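Local atomic coordinates of ABC transporter ATP-binding protein (Leptospira interrogans serovar Copenhageni, PDB entry 4HZI), a protein that probably binds and hydrolyses ATP as the nucleotide-binding subunit of an orphan ABC transporter involved in manganese utilization and tolerance. Residues Val53-Lys58 against Ser74-Leu79; Asn78-Met83 against Lys108-Leu113; Ile91-Glu96 against Pro192-Met197; Lys129-Thr134 against Lys180-Leu185. One frame throughout, in Å; residues are numbered along the deposited sequence.

Contact 1: Val53-Lys58 against Ser74-Leu79; sequences VSFEIK and STLVNL. With SO4 (sulfate ion), chain C.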
loop_
_atom_site.group_PDB
_atom_site.type_symbol
_atom_site.label_atom_id
_atom_site.label_comp_id
_atom_site.label_asym_id
_atom_site.label_seq_id
_atom_site.Cartn_x
_atom_site.Cartn_y
_atom_site.Cartn_z
ATOM N N VAL A 53 -0.761 26.629 -2.510
ATOM C CA VAL A 53 -0.561 25.784 -1.316
ATOM C C VAL A 53 0.082 26.622 -0.216
ATOM O O VAL A 53 1.106 27.259 -0.394
ATOM C CB VAL A 53 0.313 24.552 -1.678
ATOM C CG1 VAL A 53 0.746 23.772 -0.421
ATOM C CG2 VAL A 53 -0.463 23.626 -2.553
ATOM N N SER A 54 -0.586 26.643 0.944
ATOM C CA SER A 54 -0.097 27.391 2.076
ATOM C C SER A 54 -0.149 26.534 3.354
ATOM O O SER A 54 -1.174 25.923 3.687
ATOM C CB SER A 54 -0.964 28.647 2.260
ATOM O OG SER A 54 -0.742 29.570 1.200
ATOM N N PHE A 55 0.977 26.483 4.039
ATOM C CA PHE A 55 1.053 25.902 5.357
ATOM C C PHE A 55 2.394 26.238 5.988
ATOM O O PHE A 55 3.275 26.822 5.359
ATOM C CB PHE A 55 0.765 24.394 5.362
ATOM C CG PHE A 55 1.797 23.530 4.684
ATOM C CD1 PHE A 55 2.889 22.963 5.393
ATOM C CD2 PHE A 55 1.624 23.197 3.342
ATOM C CE1 PHE A 55 3.784 22.118 4.742
ATOM C CE2 PHE A 55 2.532 22.345 2.697
ATOM C CZ PHE A 55 3.593 21.803 3.397
ATOM N N GLU A 56 2.583 25.874 7.248
ATOM C CA GLU A 56 3.900 26.108 7.837
ATOM C C GLU A 56 4.188 25.100 8.943
ATOM O O GLU A 56 3.254 24.525 9.475
ATOM C CB GLU A 56 4.055 27.532 8.334
ATOM C CG GLU A 56 3.272 27.929 9.546
ATOM C CD GLU A 56 4.152 28.606 10.617
ATOM O OE1 GLU A 56 5.327 29.027 10.349
ATOM O OE2 GLU A 56 3.659 28.708 11.763
ATOM N N ILE A 57 5.471 24.845 9.191
ATOM C CA ILE A 57 5.869 23.883 10.224
ATOM C C ILE A 57 6.891 24.641 11.071
ATOM O O ILE A 57 7.864 25.208 10.559
ATOM C CB ILE A 57 6.527 22.593 9.636
ATOM C CG1 ILE A 57 5.611 21.911 8.611
ATOM C CG2 ILE A 57 6.944 21.644 10.770
ATOM C CD1 ILE A 57 6.235 20.739 7.873
ATOM N N LYS A 58 6.665 24.669 12.388
ATOM C CA LYS A 58 7.607 25.327 13.290
ATOM C C LYS A 58 8.607 24.308 13.804
ATOM O O LYS A 58 8.382 23.089 13.718
ATOM C CB LYS A 58 6.842 25.929 14.459
ATOM C CG LYS A 58 5.728 26.863 14.016
ATOM C CD LYS A 58 5.553 27.980 15.010
ATOM C CE LYS A 58 4.474 28.952 14.579
ATOM N NZ LYS A 58 3.166 28.266 14.468
ATOM N N SER A 74 3.548 13.937 -4.192
ATOM C CA SER A 74 4.935 13.701 -4.656
ATOM C C SER A 74 5.503 14.959 -5.273
ATOM O O SER A 74 6.650 15.275 -5.009
ATOM C CB SER A 74 5.025 12.545 -5.614
ATOM O OG SER A 74 4.862 11.327 -4.884
ATOM N N THR A 75 4.693 15.688 -6.031
ATOM C CA THR A 75 5.111 16.999 -6.553
ATOM C C THR A 75 5.507 17.987 -5.472
ATOM O O THR A 75 6.517 18.666 -5.535
ATOM C CB THR A 75 4.022 17.576 -7.479
ATOM O OG1 THR A 75 3.788 16.640 -8.537
ATOM C CG2 THR A 75 4.460 18.894 -8.057
ATOM N N LEU A 76 4.714 18.053 -4.406
ATOM C CA LEU A 76 4.991 18.930 -3.320
ATOM C C LEU A 76 6.306 18.627 -2.618
ATOM O O LEU A 76 7.091 19.574 -2.328
ATOM C CB LEU A 76 3.754 18.939 -2.352
ATOM C CG LEU A 76 3.743 19.971 -1.224
ATOM C CD1 LEU A 76 3.995 21.413 -1.660
ATOM C CD2 LEU A 76 2.389 19.882 -0.526
ATOM N N VAL A 77 6.579 17.342 -2.420
ATOM C CA VAL A 77 7.808 16.879 -1.772
ATOM C C VAL A 77 8.984 17.306 -2.650
ATOM O O VAL A 77 9.960 17.873 -2.142
ATOM C CB VAL A 77 7.800 15.354 -1.598
ATOM C CG1 VAL A 77 9.174 14.842 -1.204
ATOM C CG2 VAL A 77 6.763 14.939 -0.549
ATOM N N ASN A 78 8.840 17.076 -3.961
ATOM C CA ASN A 78 9.865 17.503 -4.926
ATOM C C ASN A 78 10.167 18.999 -4.905
ATOM O O ASN A 78 11.330 19.421 -4.997
ATOM C CB ASN A 78 9.508 17.055 -6.345
ATOM C CG ASN A 78 9.544 15.560 -6.508
ATOM O OD1 ASN A 78 10.145 14.849 -5.720
ATOM N ND2 ASN A 78 8.901 15.074 -7.539
ATOM N N LEU A 79 9.137 19.809 -4.717
ATOM C CA LEU A 79 9.268 21.226 -4.622
ATOM C C LEU A 79 9.935 21.590 -3.309
ATOM O O LEU A 79 10.875 22.376 -3.268
ATOM C CB LEU A 79 7.886 21.844 -4.792
ATOM C CG LEU A 79 7.835 23.338 -5.053
ATOM C CD1 LEU A 79 6.551 23.743 -5.744
ATOM C CD2 LEU A 79 7.994 24.117 -3.748
HETATM S S SO4 C . 0.227 12.001 -5.324
HETATM O O1 SO4 C . 0.024 12.881 -6.504
HETATM O O2 SO4 C . -0.524 12.621 -4.205
HETATM O O3 SO4 C . 1.631 11.995 -4.911
HETATM O O4 SO4 C . -0.303 10.732 -5.707
#

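Contact 2: Asn78-Met83 against Lys108-Leu113; sequences NLIYGM and KRIGIL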
loop_
_atom_site.group_PDB
_atom_site.type_symbol
_atom_site.label_atom_id
_atom_site.label_comp_id
_atom_site.label_asym_id
_atom_site.label_seq_id
_atom_site.Cartn_x
_atom_site.Cartn_y
_atom_site.Cartn_z
ATOM N N ASN A 78 8.840 17.076 -3.961
ATOM C CA ASN A 78 9.865 17.503 -4.926
ATOM C C ASN A 78 10.167 18.999 -4.905
ATOM O O ASN A 78 11.330 19.421 -4.997
ATOM C CB ASN A 78 9.508 17.055 -6.345
ATOM C CG ASN A 78 9.544 15.560 -6.508
ATOM O OD1 ASN A 78 10.145 14.849 -5.720
ATOM N ND2 ASN A 78 8.901 15.074 -7.539
ATOM N N LEU A 79 9.137 19.809 -4.717
ATOM C CA LEU A 79 9.268 21.226 -4.622
ATOM C C LEU A 79 9.935 21.590 -3.309
ATOM O O LEU A 79 10.875 22.376 -3.268
ATOM C CB LEU A 79 7.886 21.844 -4.792
ATOM C CG LEU A 79 7.835 23.338 -5.053
ATOM C CD1 LEU A 79 6.551 23.743 -5.744
ATOM C CD2 LEU A 79 7.994 24.117 -3.748
ATOM N N ILE A 80 9.480 20.979 -2.199
ATOM C CA ILE A 80 10.162 21.231 -0.912
ATOM C C ILE A 80 11.664 20.822 -0.923
ATOM O O ILE A 80 12.492 21.487 -0.307
ATOM C CB ILE A 80 9.370 20.564 0.244
ATOM C CG1 ILE A 80 8.000 21.226 0.381
ATOM C CG2 ILE A 80 10.120 20.648 1.569
ATOM C CD1 ILE A 80 6.984 20.510 1.231
ATOM N N TYR A 81 12.029 19.809 -1.708
ATOM C CA TYR A 81 13.398 19.330 -1.774
ATOM C C TYR A 81 14.215 20.039 -2.855
ATOM O O TYR A 81 15.363 19.660 -3.126
ATOM C CB TYR A 81 13.399 17.810 -1.974
ATOM C CG TYR A 81 14.679 17.099 -1.572
ATOM C CD1 TYR A 81 15.255 17.291 -0.318
ATOM C CD2 TYR A 81 15.321 16.229 -2.455
ATOM C CE1 TYR A 81 16.445 16.634 0.047
ATOM C CE2 TYR A 81 16.474 15.550 -2.081
ATOM C CZ TYR A 81 17.037 15.760 -0.836
ATOM O OH TYR A 81 18.209 15.100 -0.493
ATOM N N GLY A 82 13.644 21.067 -3.467
ATOM C CA GLY A 82 14.348 21.897 -4.471
ATOM C C GLY A 82 14.550 21.241 -5.835
ATOM O O GLY A 82 15.486 21.621 -6.585
ATOM N N MET A 83 13.712 20.262 -6.167
ATOM C CA MET A 83 13.850 19.501 -7.430
ATOM C C MET A 83 13.069 20.146 -8.572
ATOM O O MET A 83 13.401 19.942 -9.750
ATOM C CB MET A 83 13.409 18.038 -7.301
ATOM C CG MET A 83 14.236 17.127 -6.399
ATOM S SD MET A 83 15.719 16.384 -7.139
ATOM C CE MET A 83 15.028 15.603 -8.596
ATOM N N LYS A 108 21.336 19.403 1.936
ATOM C CA LYS A 108 22.102 18.993 3.116
ATOM C C LYS A 108 21.269 19.195 4.379
ATOM O O LYS A 108 21.364 18.428 5.328
ATOM C CB LYS A 108 23.401 19.805 3.198
ATOM C CG LYS A 108 24.166 19.654 4.505
ATOM C CD LYS A 108 25.555 20.282 4.428
ATOM C CE LYS A 108 26.474 19.732 5.517
ATOM N NZ LYS A 108 27.706 20.554 5.694
ATOM N N ARG A 109 20.437 20.229 4.388
ATOM C CA ARG A 109 19.592 20.552 5.558
ATOM C C ARG A 109 18.211 19.857 5.703
ATOM O O ARG A 109 17.529 20.021 6.727
ATOM C CB ARG A 109 19.427 22.056 5.634
ATOM C CG ARG A 109 20.787 22.765 5.589
ATOM C CD ARG A 109 20.617 24.230 5.287
ATOM N NE ARG A 109 19.776 24.890 6.280
ATOM C CZ ARG A 109 19.413 26.168 6.206
ATOM N NH1 ARG A 109 19.829 26.922 5.182
ATOM N NH2 ARG A 109 18.646 26.692 7.154
ATOM N N ILE A 110 17.799 19.108 4.697
ATOM C CA ILE A 110 16.528 18.393 4.693
ATOM C C ILE A 110 16.792 16.909 4.517
ATOM O O ILE A 110 17.306 16.496 3.469
ATOM C CB ILE A 110 15.622 18.865 3.562
ATOM C CG1 ILE A 110 15.357 20.371 3.666
ATOM C CG2 ILE A 110 14.307 18.093 3.601
ATOM C CD1 ILE A 110 14.393 20.917 2.588
ATOM N N GLY A 111 16.482 16.102 5.538
ATOM C CA GLY A 111 16.593 14.643 5.400
ATOM C C GLY A 111 15.400 14.083 4.667
ATOM O O GLY A 111 14.298 14.567 4.852
ATOM N N ILE A 112 15.605 13.070 3.838
ATOM C CA ILE A 112 14.525 12.410 3.148
ATOM C C ILE A 112 14.551 10.943 3.410
ATOM O O ILE A 112 15.609 10.304 3.248
ATOM C CB ILE A 112 14.632 12.498 1.607
ATOM C CG1 ILE A 112 14.684 13.933 1.144
ATOM C CG2 ILE A 112 13.448 11.749 0.962
ATOM C CD1 ILE A 112 13.373 14.657 1.309
ATOM N N LEU A 113 13.402 10.402 3.800
ATOM C CA LEU A 113 13.224 8.954 3.838
ATOM C C LEU A 113 12.272 8.593 2.691
ATOM O O LEU A 113 11.057 8.883 2.743
ATOM C CB LEU A 113 12.667 8.515 5.188
ATOM C CG LEU A 113 12.758 7.014 5.568
ATOM C CD1 LEU A 113 12.071 6.749 6.895
ATOM C CD2 LEU A 113 12.198 6.063 4.537
HETATM O O HOH W 1 19.068 15.226 1.974
#

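Contact 3: Ile91-Glu96 against Pro192-Met197; sequences IRLFQE and PDFLIM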
loop_
_atom_site.group_PDB
_atom_site.type_symbol
_atom_site.label_atom_id
_atom_site.label_comp_id
_atom_site.label_asym_id
_atom_site.label_seq_id
_atom_site.Cartn_x
_atom_site.Cartn_y
_atom_site.Cartn_z
ATOM N N ILE A 91 8.405 30.122 -0.743
ATOM C CA ILE A 91 8.741 29.009 0.169
ATOM C C ILE A 91 10.035 29.393 0.856
ATOM O O ILE A 91 10.958 29.961 0.226
ATOM C CB ILE A 91 8.766 27.659 -0.569
ATOM C CG1 ILE A 91 9.292 26.556 0.375
ATOM C CG2 ILE A 91 9.586 27.741 -1.852
ATOM C CD1 ILE A 91 9.058 25.167 -0.148
ATOM N N ARG A 92 10.087 29.166 2.177
ATOM C CA ARG A 92 11.229 29.565 2.960
ATOM C C ARG A 92 11.621 28.448 3.911
ATOM O O ARG A 92 10.752 27.721 4.425
ATOM C CB ARG A 92 10.893 30.774 3.826
ATOM C CG ARG A 92 10.564 32.054 3.106
ATOM C CD ARG A 92 10.079 33.098 4.106
ATOM N NE ARG A 92 9.426 34.197 3.415
ATOM C CZ ARG A 92 10.025 35.303 2.986
ATOM N NH1 ARG A 92 11.333 35.506 3.181
ATOM N NH2 ARG A 92 9.301 36.229 2.362
ATOM N N LEU A 93 12.921 28.340 4.116
ATOM C CA LEU A 93 13.505 27.596 5.201
ATOM C C LEU A 93 13.999 28.636 6.188
ATOM O O LEU A 93 14.838 29.502 5.871
ATOM C CB LEU A 93 14.608 26.668 4.655
ATOM C CG LEU A 93 15.315 25.785 5.680
ATOM C CD1 LEU A 93 14.315 24.811 6.307
ATOM C CD2 LEU A 93 16.462 25.058 5.002
ATOM N N PHE A 94 13.430 28.598 7.385
ATOM C CA PHE A 94 13.612 29.682 8.365
ATOM C C PHE A 94 13.323 31.010 7.662
ATOM O O PHE A 94 12.288 31.148 7.012
ATOM C CB PHE A 94 15.006 29.591 9.045
ATOM C CG PHE A 94 15.199 28.336 9.890
ATOM C CD1 PHE A 94 14.503 28.162 11.087
ATOM C CD2 PHE A 94 16.077 27.335 9.487
ATOM C CE1 PHE A 94 14.677 27.009 11.843
ATOM C CE2 PHE A 94 16.252 26.184 10.238
ATOM C CZ PHE A 94 15.549 26.022 11.417
ATOM N N GLN A 95 14.211 31.980 7.725
ATOM C CA GLN A 95 13.888 33.259 7.094
ATOM C C GLN A 95 14.339 33.380 5.629
ATOM O O GLN A 95 14.120 34.409 5.009
ATOM C CB GLN A 95 14.451 34.425 7.901
ATOM C CG GLN A 95 13.718 34.654 9.211
ATOM C CD GLN A 95 13.980 36.029 9.795
ATOM O OE1 GLN A 95 13.820 37.050 9.113
ATOM N NE2 GLN A 95 14.372 36.070 11.069
ATOM N N GLU A 96 14.957 32.348 5.074
ATOM C CA GLU A 96 15.514 32.457 3.719
ATOM C C GLU A 96 14.584 31.833 2.693
ATOM O O GLU A 96 14.233 30.671 2.810
ATOM C CB GLU A 96 16.853 31.740 3.638
ATOM C CG GLU A 96 17.985 32.371 4.409
ATOM C CD GLU A 96 19.259 31.573 4.257
ATOM O OE1 GLU A 96 19.315 30.428 4.758
ATOM O OE2 GLU A 96 20.205 32.083 3.616
ATOM N N PRO A 192 20.037 17.005 9.813
ATOM C CA PRO A 192 19.266 18.017 9.099
ATOM C C PRO A 192 18.346 18.826 9.983
ATOM O O PRO A 192 17.988 18.404 11.063
ATOM C CB PRO A 192 18.442 17.187 8.114
ATOM C CG PRO A 192 18.231 15.885 8.821
ATOM C CD PRO A 192 19.503 15.656 9.602
ATOM N N ASP A 193 17.897 19.953 9.468
ATOM C CA ASP A 193 16.988 20.860 10.180
ATOM C C ASP A 193 15.623 20.210 10.325
ATOM O O ASP A 193 14.945 20.363 11.348
ATOM C CB ASP A 193 16.857 22.156 9.374
ATOM C CG ASP A 193 18.151 22.991 9.352
ATOM O OD1 ASP A 193 18.971 22.833 10.272
ATOM O OD2 ASP A 193 18.328 23.820 8.417
ATOM N N PHE A 194 15.220 19.486 9.286
ATOM C CA PHE A 194 13.970 18.743 9.267
ATOM C C PHE A 194 14.003 17.500 8.363
ATOM O O PHE A 194 14.865 17.354 7.480
ATOM C CB PHE A 194 12.736 19.637 9.075
ATOM C CG PHE A 194 12.291 19.852 7.652
ATOM C CD1 PHE A 194 12.899 20.803 6.869
ATOM C CD2 PHE A 194 11.221 19.167 7.147
ATOM C CE1 PHE A 194 12.460 21.044 5.574
ATOM C CE2 PHE A 194 10.774 19.377 5.844
ATOM C CZ PHE A 194 11.398 20.291 5.061
ATOM N N LEU A 195 13.061 16.607 8.609
ATOM C CA LEU A 195 12.983 15.332 7.934
ATOM C C LEU A 195 11.679 15.195 7.175
ATOM O O LEU A 195 10.586 15.467 7.684
ATOM C CB LEU A 195 13.060 14.216 8.969
ATOM C CG LEU A 195 12.821 12.789 8.490
ATOM C CD1 LEU A 195 13.750 12.340 7.366
ATOM C CD2 LEU A 195 13.043 11.894 9.697
ATOM N N ILE A 196 11.781 14.742 5.943
ATOM C CA ILE A 196 10.588 14.368 5.197
ATOM C C ILE A 196 10.473 12.858 5.094
ATOM O O ILE A 196 11.382 12.200 4.602
ATOM C CB ILE A 196 10.614 14.930 3.762
ATOM C CG1 ILE A 196 10.748 16.437 3.735
ATOM C CG2 ILE A 196 9.352 14.483 3.046
ATOM C CD1 ILE A 196 10.918 17.015 2.316
ATOM N N MET A 197 9.379 12.289 5.593
ATOM C CA MET A 197 9.130 10.869 5.454
ATOM C C MET A 197 7.986 10.659 4.450
ATOM O O MET A 197 6.820 10.893 4.734
ATOM C CB MET A 197 8.784 10.230 6.783
ATOM C CG MET A 197 10.000 10.197 7.696
ATOM S SD MET A 197 9.565 9.459 9.245
ATOM C CE MET A 197 9.211 10.976 10.114
#

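Contact 4: Lys129-Thr134 against Lys180-Leu185; sequences KDTILT and KKILFL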
loop_
_atom_site.group_PDB
_atom_site.type_symbol
_atom_site.label_atom_id
_atom_site.label_comp_id
_atom_site.label_asym_id
_atom_site.label_seq_id
_atom_site.Cartn_x
_atom_site.Cartn_y
_atom_site.Cartn_z
ATOM N N LYS A 129 25.724 -0.356 8.310
ATOM C CA LYS A 129 26.562 0.828 8.513
ATOM C C LYS A 129 26.826 1.529 7.179
ATOM O O LYS A 129 26.766 2.761 7.077
ATOM C CB LYS A 129 27.877 0.411 9.186
ATOM C CG LYS A 129 28.868 1.526 9.476
ATOM C CD LYS A 129 30.271 0.951 9.729
ATOM C CE LYS A 129 30.955 0.597 8.408
ATOM N NZ LYS A 129 32.069 -0.384 8.552
ATOM N N ASP A 130 27.156 0.745 6.165
ATOM C CA ASP A 130 27.447 1.282 4.851
ATOM C C ASP A 130 26.250 2.047 4.278
ATOM O O ASP A 130 26.379 3.096 3.645
ATOM C CB ASP A 130 27.826 0.145 3.907
ATOM C CG ASP A 130 29.181 -0.467 4.246
ATOM O OD1 ASP A 130 30.012 0.241 4.864
ATOM O OD2 ASP A 130 29.397 -1.651 3.895
ATOM N N THR A 131 25.076 1.487 4.483
ATOM C CA THR A 131 23.845 2.091 3.993
ATOM C C THR A 131 23.627 3.441 4.648
ATOM O O THR A 131 23.239 4.386 3.981
ATOM C CB THR A 131 22.666 1.129 4.241
ATOM O OG1 THR A 131 22.881 -0.071 3.478
ATOM C CG2 THR A 131 21.358 1.749 3.827
ATOM N N ILE A 132 23.901 3.548 5.939
ATOM C CA ILE A 132 23.751 4.812 6.612
ATOM C C ILE A 132 24.759 5.823 6.057
ATOM O O ILE A 132 24.439 6.980 5.818
ATOM C CB ILE A 132 23.836 4.655 8.116
ATOM C CG1 ILE A 132 22.696 3.734 8.559
ATOM C CG2 ILE A 132 23.772 6.011 8.812
ATOM C CD1 ILE A 132 22.752 3.332 9.989
ATOM N N LEU A 133 25.979 5.372 5.820
ATOM C CA LEU A 133 27.007 6.266 5.323
ATOM C C LEU A 133 26.692 6.789 3.926
ATOM O O LEU A 133 27.055 7.905 3.599
ATOM C CB LEU A 133 28.370 5.561 5.364
ATOM C CG LEU A 133 28.894 5.341 6.802
ATOM C CD1 LEU A 133 30.005 4.309 6.776
ATOM C CD2 LEU A 133 29.410 6.635 7.430
ATOM N N THR A 134 26.001 6.029 3.090
ATOM C CA THR A 134 25.615 6.592 1.766
ATOM C C THR A 134 24.784 7.867 1.881
ATOM O O THR A 134 24.689 8.627 0.936
ATOM C CB THR A 134 24.803 5.618 0.927
ATOM O OG1 THR A 134 23.590 5.306 1.629
ATOM C CG2 THR A 134 25.615 4.363 0.649
ATOM N N LYS A 180 13.268 0.034 6.940
ATOM C CA LYS A 180 12.785 1.407 7.070
ATOM C C LYS A 180 13.464 2.117 8.242
ATOM O O LYS A 180 13.771 3.292 8.133
ATOM C CB LYS A 180 11.257 1.481 7.179
ATOM C CG LYS A 180 10.485 0.910 5.990
ATOM C CD LYS A 180 10.863 1.547 4.683
ATOM C CE LYS A 180 10.113 0.930 3.507
ATOM N NZ LYS A 180 8.914 1.705 3.158
ATOM N N LYS A 181 13.760 1.399 9.334
ATOM C CA LYS A 181 14.519 1.978 10.447
ATOM C C LYS A 181 15.857 2.455 9.988
ATOM O O LYS A 181 16.295 3.532 10.361
ATOM C CB LYS A 181 14.747 0.962 11.573
ATOM C CG LYS A 181 13.490 0.373 12.155
ATOM C CD LYS A 181 13.810 -0.686 13.207
ATOM C CE LYS A 181 12.566 -1.469 13.556
ATOM N NZ LYS A 181 12.768 -2.320 14.776
ATOM N N ILE A 182 16.513 1.649 9.170
ATOM C CA ILE A 182 17.842 1.971 8.724
ATOM C C ILE A 182 17.815 3.123 7.728
ATOM O O ILE A 182 18.699 4.021 7.772
ATOM C CB ILE A 182 18.571 0.708 8.187
ATOM C CG1 ILE A 182 18.802 -0.312 9.330
ATOM C CG2 ILE A 182 19.874 1.065 7.533
ATOM C CD1 ILE A 182 19.263 0.237 10.649
ATOM N N LEU A 183 16.802 3.139 6.856
ATOM C CA LEU A 183 16.595 4.300 5.988
ATOM C C LEU A 183 16.308 5.571 6.784
ATOM O O LEU A 183 16.771 6.657 6.392
ATOM C CB LEU A 183 15.530 4.049 4.933
ATOM C CG LEU A 183 15.914 2.952 3.937
ATOM C CD1 LEU A 183 14.772 2.692 2.968
ATOM C CD2 LEU A 183 17.178 3.318 3.191
ATOM N N PHE A 184 15.590 5.474 7.880
ATOM C CA PHE A 184 15.415 6.619 8.733
ATOM C C PHE A 184 16.783 7.122 9.278
ATOM O O PHE A 184 17.099 8.323 9.241
ATOM C CB PHE A 184 14.463 6.279 9.841
ATOM C CG PHE A 184 14.188 7.409 10.802
ATOM C CD1 PHE A 184 14.985 7.621 11.917
ATOM C CD2 PHE A 184 13.126 8.276 10.596
ATOM C CE1 PHE A 184 14.719 8.646 12.811
ATOM C CE2 PHE A 184 12.859 9.304 11.477
ATOM C CZ PHE A 184 13.662 9.510 12.579
ATOM N N LEU A 185 17.623 6.191 9.735
ATOM C CA LEU A 185 18.945 6.580 10.258
ATOM C C LEU A 185 19.779 7.273 9.196
ATOM O O LEU A 185 20.431 8.303 9.448
ATOM C CB LEU A 185 19.686 5.365 10.852
ATOM C CG LEU A 185 19.005 4.733 12.045
ATOM C CD1 LEU A 185 19.863 3.668 12.688
ATOM C CD2 LEU A 185 18.623 5.824 13.051
#

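Contact 1: Val53-Lys58 against Ser74-Leu79
Leu76 reaches from helix 73-80 to strand 53-58 with both of its methyl branches, one for each partner. CD1 meets CG1 of Val53 at 4.2 Å, a methyl-to-methyl touch. CD2 lies 4.1 Å from CE2 of Phe55, near the plane of that ring and at its edge, so the leucine abuts the rim of the ring and does not cover a face. The side chains of Phe55 and Leu76 pass each other in opposite directions. With CG of Leu76 anti to the backbone N (chi1 -171°), its isobutyl group brings its methyls to the strand; Phe55 has CG between its backbone N and carbonyl carbon (chi1 68°), which brings CE2 close to Leu76. The contact is small and wholly apolar, and all three residues are buried.

At the start of the same helical segment, the backbone N of Ser74 donates to O3 of a sulfate ion at 2.8 Å. Gly70, Gly72 and Lys73 also hold this ion, in a strand-loop-helix consistent with the Walker A P-loop of ABC ATPases; the sulfate, probably from the crystallisation liquor, would then mark a nucleotide phosphate position. Strand 53-58 is an edge of the four-stranded antiparallel sheet and pairs with strand 36-42, whose Leu37 touches both Phe55 and Leu76, while Val252 and Phe255 of strand 251-255 pack on Val53 and Phe55.

Contact 2: Asn78-Met83 against Lys108-Leu113
Tyr81 lays one face of its ring against the side chain of Ile112. CG1 of the isoleucine stands 3.6 Å from the ring centroid and 21° off the ring normal, a CH-pi contact displaced toward the rim on the CE1 side, and its CD1 continues the overlap to 3.6 Å from CD1 of Tyr81. The phenol is carried to the strand by a first torsion of -159°, with CG anti to the backbone N. At the ring edge, CE1 comes within 3.5 Å of the carbonyl O of Ile110, while CG2 of Ile110 packs 4.1 Å from Tyr81 CD1. Tyr81 follows directly on helix 73-80, which a Schellman motif closes: Met83 N bonds to Asn78 O and Gly82 N to Leu79 O, Gly82 being the C-prime residue with positive phi. The end of the helix lies against strand 110-113, an outermost strand of the mixed sheet of the nucleotide-binding fold. A water in the plane of the ring, 2.6 Å from Tyr81 OH and 2.6 Å from Ile110 O, probably bridges the phenol and the strand backbone. Deeper in, CD1 of Ile110 reaches 3.5 Å from the carbonyl O of Ile80, an oxygen that accepts a hydrogen bond from Tyr98.

Contact 3: Ile91-Glu96 against Pro192-Met197
First torsions of -65° in Phe94 and -69° in Asp193 place each CG beside its own backbone N, and from there the phenyl ring and the carboxylate come together. Leu93 meets the same acid: the two side chains cross obliquely between strand 90-93 and the start of strand 194-198. Their meeting is loose, for CD2 of Leu93 stays 4.1 Å from OD2 of Asp193. The other branch of the leucine, CD1, comes 4.3 Å from CE1 of Phe194 and approaches that ring obliquely, which adds a buried apolar touch.

Phe94 supplies the nearest approach. Its CE2 lies 3.6 Å from OD2 of Asp193 and 3.8 Å from CG of the same residue, so the carboxylate sits at the ring edge, where the C-H groups carry a slight positive charge. The planes of ring and carboxylate stand 76° apart. The stronger partner of this carboxylate is Arg109, whose NE forms a salt bridge with OD2; the arginine side chain also packs on Leu93 and Phe94, and the acid is therefore held by a charge while the hydrocarbon groups close in beside it.

Phe94 owes its place to the type II' turn from Leu93 to Glu96, closed by Leu93 N to Glu96 O and Glu96 N to Leu93 O, each 3.0 Å. This is a two-residue beta hairpin joining strands 90-93 and 96-97 of the antiparallel sheet, and its Leu93-Phe94 side rests on the entry to strand 194-198 of the mixed sheet, the two-sheet layout of the ABC ATPase core.

Contact 4: Lys129-Thr134 against Lys180-Leu185
Two helices of the ABC ATPase fold, 128-133 and 176-188, pack here through apolar side chains. Helix 176-188 begins within an LSSGE sequence, which probably corresponds to the LSGGQ signature motif of ABC ATPases, and so would belong to the region that, as in relatives, faces the nucleotide of a partner ATPase. The local axes of segments 129-133 and 180-185 run in broadly the same direction, crossing at -41° with a closest approach of 8.9 Å.

Ile132 carries most of the contact. Its CG1, set beside the backbone N and anti to the carbonyl carbon (chi1 -61°), leads CD1 outward to 3.8 Å from CB of Leu185, and CG1 itself lies 4.0 Å from CG2 of Ile182. The isoleucine thus spans two residues one helical turn apart on the facing helix, crossing Ile182 at about a right angle. Leu158 of helix 148-160 packs on Ile132, and Phe215 of helix 206-222 on Leu185.

Thr131 divides its two branches: its hydroxyl OG1 turns back to bond to the carbonyl O of Thr127, just before the helix, while its CG2 touches CG2 of Ile182 at 4.1 Å.

How the contacts relate
Helix 73-80 ties contacts 1 and 2 together: their centres lie about 10 Å apart, they share Asn78 and Leu79, and Phe55 CZ meets Ile80 CD1 at 4.2 Å. Contacts 2 and 3 join through adjacent parallel strands, 110-113 and 194-198, where Gly111 O and Ile196 N, 2.7 Å apart, probably form a hydrogen bond. Leu79 CD2 also packs on Ile91 CD1 at 3.9 Å, bringing contact 3 against contact 1. Contact 4 is remote from contact 1, whose Ser74 binds the sulfate: their centres are about 25 Å apart and their nearest atoms about 13 Å. Phe184 links contact 4 inward, touching Leu113 of contact 2 and Leu195 and Met197 of contact 3.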